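Local coordinates for putative uncharacterized protein (Chaetomium thermophilum, PDB 4XRI), which probably carries protein cargo into the nucleus as an importin-beta transport receptor built of HEAT repeats, and is thought to bind a small GTPase, at residues Thr588-Gln591 with Ala592-Gln595; Ser509-Asn512 with Leu513-Thr517. The protein carries 2 engineered substitutions. All blocks are in the same frame, centred on the assembly; numbering follows the deposited sequence.

Contact 1 (Thr588-Gln591 with Ala592-Gln595); sequences TVLQ and ATVQ
Gln591 and Gln595, one helical turn apart, join their side-chain amides: NE2 of Gln591 donates to OE1 of Gln595 over 3.2 Å. The N-H points at the acceptor at 158°, the donor lies close to the C=O axis of the side-chain amide of Gln595, and the two amide planes are nearly coplanar. The chains run side by side; Gln591 leaves the helix with CG anti to the backbone N (chi1 -179°) and stays extended, which carries its amide alongside that of its partner.

A second side-chain bond turns back to the backbone. Thr593 OG1 sits between its own N and carbonyl carbon (chi1 60°) and donates to Leu590 O at 2.6 Å. That oxygen also accepts Val594 N at 2.9 Å, so two donors grip it and the buried hydroxyl is satisfied within the helix. The other backbone bonds are i to i+4: Ala592 N to Thr588 O at 3.1 Å, Thr593 N to Val589 O at 3.0 Å, and Gln595 N to Gln591 O, nearly straight, at 3.0 Å.

Apolar contact is slight: Leu590 CD1 lies 4.3 Å from Val594 CG2. Outward, Gln591 and Val594 touch helix 625-640, Ala592 meets helix 524-539, and Leu590 and Thr593 face helix 546-567. This is a regular alpha-helix with an i to i+4 glutamine pair, packed among neighbouring helices of an importin-beta solenoid.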
ATOM      1  N   THR A 588       4.839 -20.600 -10.333  1.00 35.28           N
ATOM      2  CA  THR A 588       3.921 -19.622 -10.906  1.00 38.57           C
ATOM      3  C   THR A 588       3.524 -20.003 -12.328  1.00 43.33           C
ATOM      4  O   THR A 588       2.350 -19.959 -12.688  1.00 41.03           O
ATOM      5  CB  THR A 588       4.537 -18.209 -10.911  1.00 38.40           C
ATOM      6  OG1 THR A 588       4.685 -17.747  -9.562  1.00 41.64           O
ATOM      7  CG2 THR A 588       3.649 -17.235 -11.680  1.00 38.84           C
ATOM      8  N   VAL A 589       4.513 -20.382 -13.131  1.00 40.19           N
ATOM      9  CA  VAL A 589       4.268 -20.810 -14.501  1.00 34.29           C
ATOM     10  C   VAL A 589       3.485 -22.116 -14.525  1.00 37.63           C
ATOM     11  O   VAL A 589       2.532 -22.260 -15.292  1.00 38.19           O
ATOM     12  CB  VAL A 589       5.584 -20.998 -15.284  1.00 34.16           C
ATOM     13  CG1 VAL A 589       5.288 -21.473 -16.694  1.00 35.03           C
ATOM     14  CG2 VAL A 589       6.376 -19.702 -15.316  1.00 33.01           C
ATOM     15  N   LEU A 590       3.901 -23.066 -13.691  1.00 37.20           N
ATOM     16  CA  LEU A 590       3.204 -24.341 -13.577  1.00 36.90           C
ATOM     17  C   LEU A 590       1.730 -24.120 -13.250  1.00 34.97           C
ATOM     18  O   LEU A 590       0.846 -24.699 -13.886  1.00 37.20           O
ATOM     19  CB  LEU A 590       3.852 -25.226 -12.509  1.00 33.22           C
ATOM     20  CG  LEU A 590       3.121 -26.548 -12.260  1.00 35.50           C
ATOM     21  CD1 LEU A 590       3.165 -27.419 -13.506  1.00 33.61           C
ATOM     22  CD2 LEU A 590       3.694 -27.290 -11.060  1.00 31.01           C
ATOM     23  N   GLN A 591       1.481 -23.269 -12.258  1.00 34.43           N
ATOM     24  CA  GLN A 591       0.126 -22.900 -11.862  1.00 42.52           C
ATOM     25  C   GLN A 591      -0.682 -22.375 -13.047  1.00 45.25           C
ATOM     26  O   GLN A 591      -1.859 -22.704 -13.202  1.00 40.10           O
ATOM     27  CB  GLN A 591       0.170 -21.851 -10.748  1.00 35.70           C
ATOM     28  CG  GLN A 591      -1.191 -21.410 -10.232  1.00 32.98           C
ATOM     29  CD  GLN A 591      -1.093 -20.261  -9.248  1.00 43.50           C
ATOM     30  OE1 GLN A 591      -0.032 -20.006  -8.680  1.00 47.44           O
ATOM     31  NE2 GLN A 591      -2.198 -19.551  -9.052  1.00 47.68           N
ATOM     32  N   ALA A 592      -0.031 -21.574 -13.888  1.00 42.66           N
ATOM     33  CA  ALA A 592      -0.673 -20.995 -15.063  1.00 37.44           C
ATOM     34  C   ALA A 592      -1.099 -22.074 -16.053  1.00 40.64           C
ATOM     35  O   ALA A 592      -2.214 -22.044 -16.575  1.00 42.75           O
ATOM     36  CB  ALA A 592       0.256 -19.998 -15.736  1.00 35.66           C
ATOM     37  N   THR A 593      -0.210 -23.034 -16.299  1.00 38.76           N
ATOM     38  CA  THR A 593      -0.498 -24.119 -17.229  1.00 36.93           C
ATOM     39  C   THR A 593      -1.594 -25.030 -16.689  1.00 40.66           C
ATOM     40  O   THR A 593      -2.421 -25.533 -17.449  1.00 41.77           O
ATOM     41  CB  THR A 593       0.753 -24.966 -17.528  1.00 41.63           C
ATOM     42  OG1 THR A 593       1.243 -25.547 -16.314  1.00 38.83           O
ATOM     43  CG2 THR A 593       1.846 -24.111 -18.160  1.00 34.94           C
ATOM     44  N   VAL A 594      -1.597 -25.242 -15.376  1.00 44.27           N
ATOM     45  CA  VAL A 594      -2.613 -26.078 -14.748  1.00 42.80           C
ATOM     46  C   VAL A 594      -3.999 -25.463 -14.916  1.00 35.60           C
ATOM     47  O   VAL A 594      -4.931 -26.127 -15.379  1.00 42.18           O
ATOM     48  CB  VAL A 594      -2.334 -26.295 -13.247  1.00 41.92           C
ATOM     49  CG1 VAL A 594      -3.515 -26.991 -12.587  1.00 34.13           C
ATOM     50  CG2 VAL A 594      -1.055 -27.109 -13.047  1.00 29.51           C
ATOM     51  N   GLN A 595      -4.122 -24.192 -14.541  1.00 37.25           N
ATOM     52  CA  GLN A 595      -5.384 -23.464 -14.678  1.00 40.12           C
ATOM     53  C   GLN A 595      -5.847 -23.396 -16.129  1.00 52.26           C
ATOM     54  O   GLN A 595      -7.032 -23.572 -16.420  1.00 50.66           O
ATOM     55  CB  GLN A 595      -5.261 -22.042 -14.117  1.00 41.38           C
ATOM     56  CG  GLN A 595      -5.132 -21.970 -12.608  1.00 61.26           C
ATOM     57  CD  GLN A 595      -5.239 -20.549 -12.080  1.00 71.02           C
ATOM     58  OE1 GLN A 595      -4.432 -20.119 -11.254  1.00 65.54           O
ATOM     59  NE2 GLN A 595      -6.244 -19.816 -12.551  1.00 77.70           N
TER

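Contact 2 (Ser509-Asn512 with Leu513-Thr517); sequences SVTN and LLTVT
Thr515 turns OG1 beside its own backbone N (chi1 -58°), placing the hydroxyl over the carbonyl of Thr511 one turn earlier, while Leu514 sets CG beside its N and so leans back along the helix towards Val510. The first torsion yields a bond from Thr515 OG1 to Thr511 O of 2.6 Å, with the donor 35° out of the carbonyl plane and therefore not on a lone pair. Thr515 N reaches the same oxygen at 2.9 Å from the other face, though its N-H is bent to 135°. Thr511 O is thus held by two donors of one residue.

The second torsion brings Leu514 CD1 to 3.8 Å from Val510 CG1, the two side chains lying alongside and pointing the same way; both also touch Leu552 of helix 546-567. Leu513, on another face, rests its CG 3.3 Å from Ser509 O and packs against Phe467 and Val533.

Farther along, Val516 N donates to Asn512 O at 3.1 Å, and the same oxygen receives only a weak bond from Thr515 N. Thr517 OG1 returns to Leu513 O at 2.7 Å, in the carbonyl plane and on a lone pair, and Thr517 N bonds that oxygen too. Arg559 binds both Thr517 OG1 and Leu514 O, tying this end to helix 546-567. Threonine hydroxyls bonded to the carbonyl four residues back, here on Thr515 and Thr517, are a familiar alpha-helical feature, found in this case near the C-terminal end of helix 503-516 in the HEAT-repeat solenoid.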
ATOM      1  N   SER A 509       7.327 -17.115 -28.841  1.00 49.61           N
ATOM      2  CA  SER A 509       7.417 -16.354 -27.601  1.00 49.65           C
ATOM      3  C   SER A 509       7.801 -17.250 -26.428  1.00 47.86           C
ATOM      4  O   SER A 509       8.679 -16.906 -25.638  1.00 41.99           O
ATOM      5  CB  SER A 509       6.091 -15.647 -27.310  1.00 52.30           C
ATOM      6  OG  SER A 509       5.818 -14.654 -28.284  1.00 50.55           O
ATOM      7  N   VAL A 510       7.135 -18.396 -26.325  1.00 43.10           N
ATOM      8  CA  VAL A 510       7.435 -19.385 -25.295  1.00 48.85           C
ATOM      9  C   VAL A 510       8.877 -19.862 -25.417  1.00 48.65           C
ATOM     10  O   VAL A 510       9.586 -20.003 -24.418  1.00 43.80           O
ATOM     11  CB  VAL A 510       6.475 -20.595 -25.379  1.00 50.42           C
ATOM     12  CG1 VAL A 510       6.974 -21.743 -24.512  1.00 46.36           C
ATOM     13  CG2 VAL A 510       5.068 -20.179 -24.978  1.00 47.05           C
ATOM     14  N   THR A 511       9.305 -20.092 -26.652  1.00 47.52           N
ATOM     15  CA  THR A 511      10.678 -20.488 -26.941  1.00 54.92           C
ATOM     16  C   THR A 511      11.678 -19.433 -26.469  1.00 47.91           C
ATOM     17  O   THR A 511      12.690 -19.759 -25.845  1.00 47.67           O
ATOM     18  CB  THR A 511      10.873 -20.739 -28.448  1.00 60.80           C
ATOM     19  OG1 THR A 511      10.357 -22.031 -28.789  1.00 61.40           O
ATOM     20  CG2 THR A 511      12.340 -20.676 -28.815  1.00 59.03           C
ATOM     21  N   ASN A 512      11.382 -18.169 -26.759  1.00 47.18           N
ATOM     22  CA  ASN A 512      12.253 -17.069 -26.352  1.00 48.62           C
ATOM     23  C   ASN A 512      12.358 -16.935 -24.836  1.00 48.78           C
ATOM     24  O   ASN A 512      13.445 -16.740 -24.290  1.00 44.08           O
ATOM     25  CB  ASN A 512      11.763 -15.748 -26.949  1.00 42.90           C
ATOM     26  CG  ASN A 512      11.976 -15.672 -28.450  1.00 52.86           C
ATOM     27  OD1 ASN A 512      12.755 -16.442 -29.017  1.00 55.61           O
ATOM     28  ND2 ASN A 512      11.287 -14.739 -29.099  1.00 39.05           N
ATOM     29  N   LEU A 513      11.219 -17.044 -24.161  1.00 45.95           N
ATOM     30  CA  LEU A 513      11.171 -16.905 -22.713  1.00 46.88           C
ATOM     31  C   LEU A 513      11.844 -18.084 -22.019  1.00 43.53           C
ATOM     32  O   LEU A 513      12.480 -17.920 -20.981  1.00 45.08           O
ATOM     33  CB  LEU A 513       9.722 -16.762 -22.246  1.00 45.07           C
ATOM     34  CG  LEU A 513       9.067 -15.452 -22.685  1.00 45.24           C
ATOM     35  CD1 LEU A 513       7.564 -15.510 -22.504  1.00 38.63           C
ATOM     36  CD2 LEU A 513       9.661 -14.286 -21.905  1.00 40.64           C
ATOM     37  N   LEU A 514      11.704 -19.272 -22.601  1.00 44.85           N
ATOM     38  CA  LEU A 514      12.376 -20.458 -22.080  1.00 42.28           C
ATOM     39  C   LEU A 514      13.882 -20.377 -22.310  1.00 50.30           C
ATOM     40  O   LEU A 514      14.667 -20.917 -21.527  1.00 48.79           O
ATOM     41  CB  LEU A 514      11.808 -21.728 -22.719  1.00 45.00           C
ATOM     42  CG  LEU A 514      10.502 -22.261 -22.127  1.00 52.67           C
ATOM     43  CD1 LEU A 514       9.971 -23.432 -22.938  1.00 51.07           C
ATOM     44  CD2 LEU A 514      10.703 -22.655 -20.676  1.00 47.06           C
ATOM     45  N   THR A 515      14.281 -19.690 -23.378  1.00 48.96           N
ATOM     46  CA  THR A 515      15.695 -19.538 -23.699  1.00 46.64           C
ATOM     47  C   THR A 515      16.389 -18.612 -22.708  1.00 43.13           C
ATOM     48  O   THR A 515      17.458 -18.932 -22.193  1.00 45.16           O
ATOM     49  CB  THR A 515      15.897 -18.989 -25.124  1.00 52.32           C
ATOM     50  OG1 THR A 515      15.271 -19.864 -26.071  1.00 46.22           O
ATOM     51  CG2 THR A 515      17.381 -18.864 -25.447  1.00 53.86           C
ATOM     52  N   VAL A 516      15.767 -17.472 -22.433  1.00 44.92           N
ATOM     53  CA  VAL A 516      16.363 -16.467 -21.560  1.00 46.99           C
ATOM     54  C   VAL A 516      16.363 -16.920 -20.096  1.00 49.66           C
ATOM     55  O   VAL A 516      17.202 -16.484 -19.306  1.00 43.97           O
ATOM     56  CB  VAL A 516      15.630 -15.105 -21.699  1.00 53.21           C
ATOM     57  CG1 VAL A 516      14.197 -15.202 -21.211  1.00 46.32           C
ATOM     58  CG2 VAL A 516      16.382 -14.003 -20.964  1.00 56.28           C
ATOM     59  N   THR A 517      15.442 -17.810 -19.737  1.00 50.67           N
ATOM     60  CA  THR A 517      15.386 -18.331 -18.372  1.00 48.16           C
ATOM     61  C   THR A 517      16.227 -19.597 -18.209  1.00 48.35           C
ATOM     62  O   THR A 517      16.385 -20.112 -17.100  1.00 53.30           O
ATOM     63  CB  THR A 517      13.937 -18.650 -17.935  1.00 46.76           C
ATOM     64  OG1 THR A 517      13.310 -19.489 -18.913  1.00 43.97           O
ATOM     65  CG2 THR A 517      13.126 -17.374 -17.771  1.00 40.20           C
TER

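How the contacts relate
Contact 2 comes first along the chain, on helix 503-516, and contact 1 follows on helix 573-597. Their centres lie about 16 Å apart and their nearest atoms about 7 Å, so the two do not touch. Helices 524-539 and 546-567 link them: Tyr531 touches Thr517 of contact 2 and Val589 of contact 1, while helix 546-567 presents Leu552 to contact 2 and Leu560 to contact 1. The centres are about 32 Å (contact 2) and about 27 Å (contact 1) from that of the chain, on the same side. Both pair an i to i+4 backbone network with threonine hydroxyls bonded to carbonyls, one reaching three residues back in contact 1, two reaching four back in contact 2.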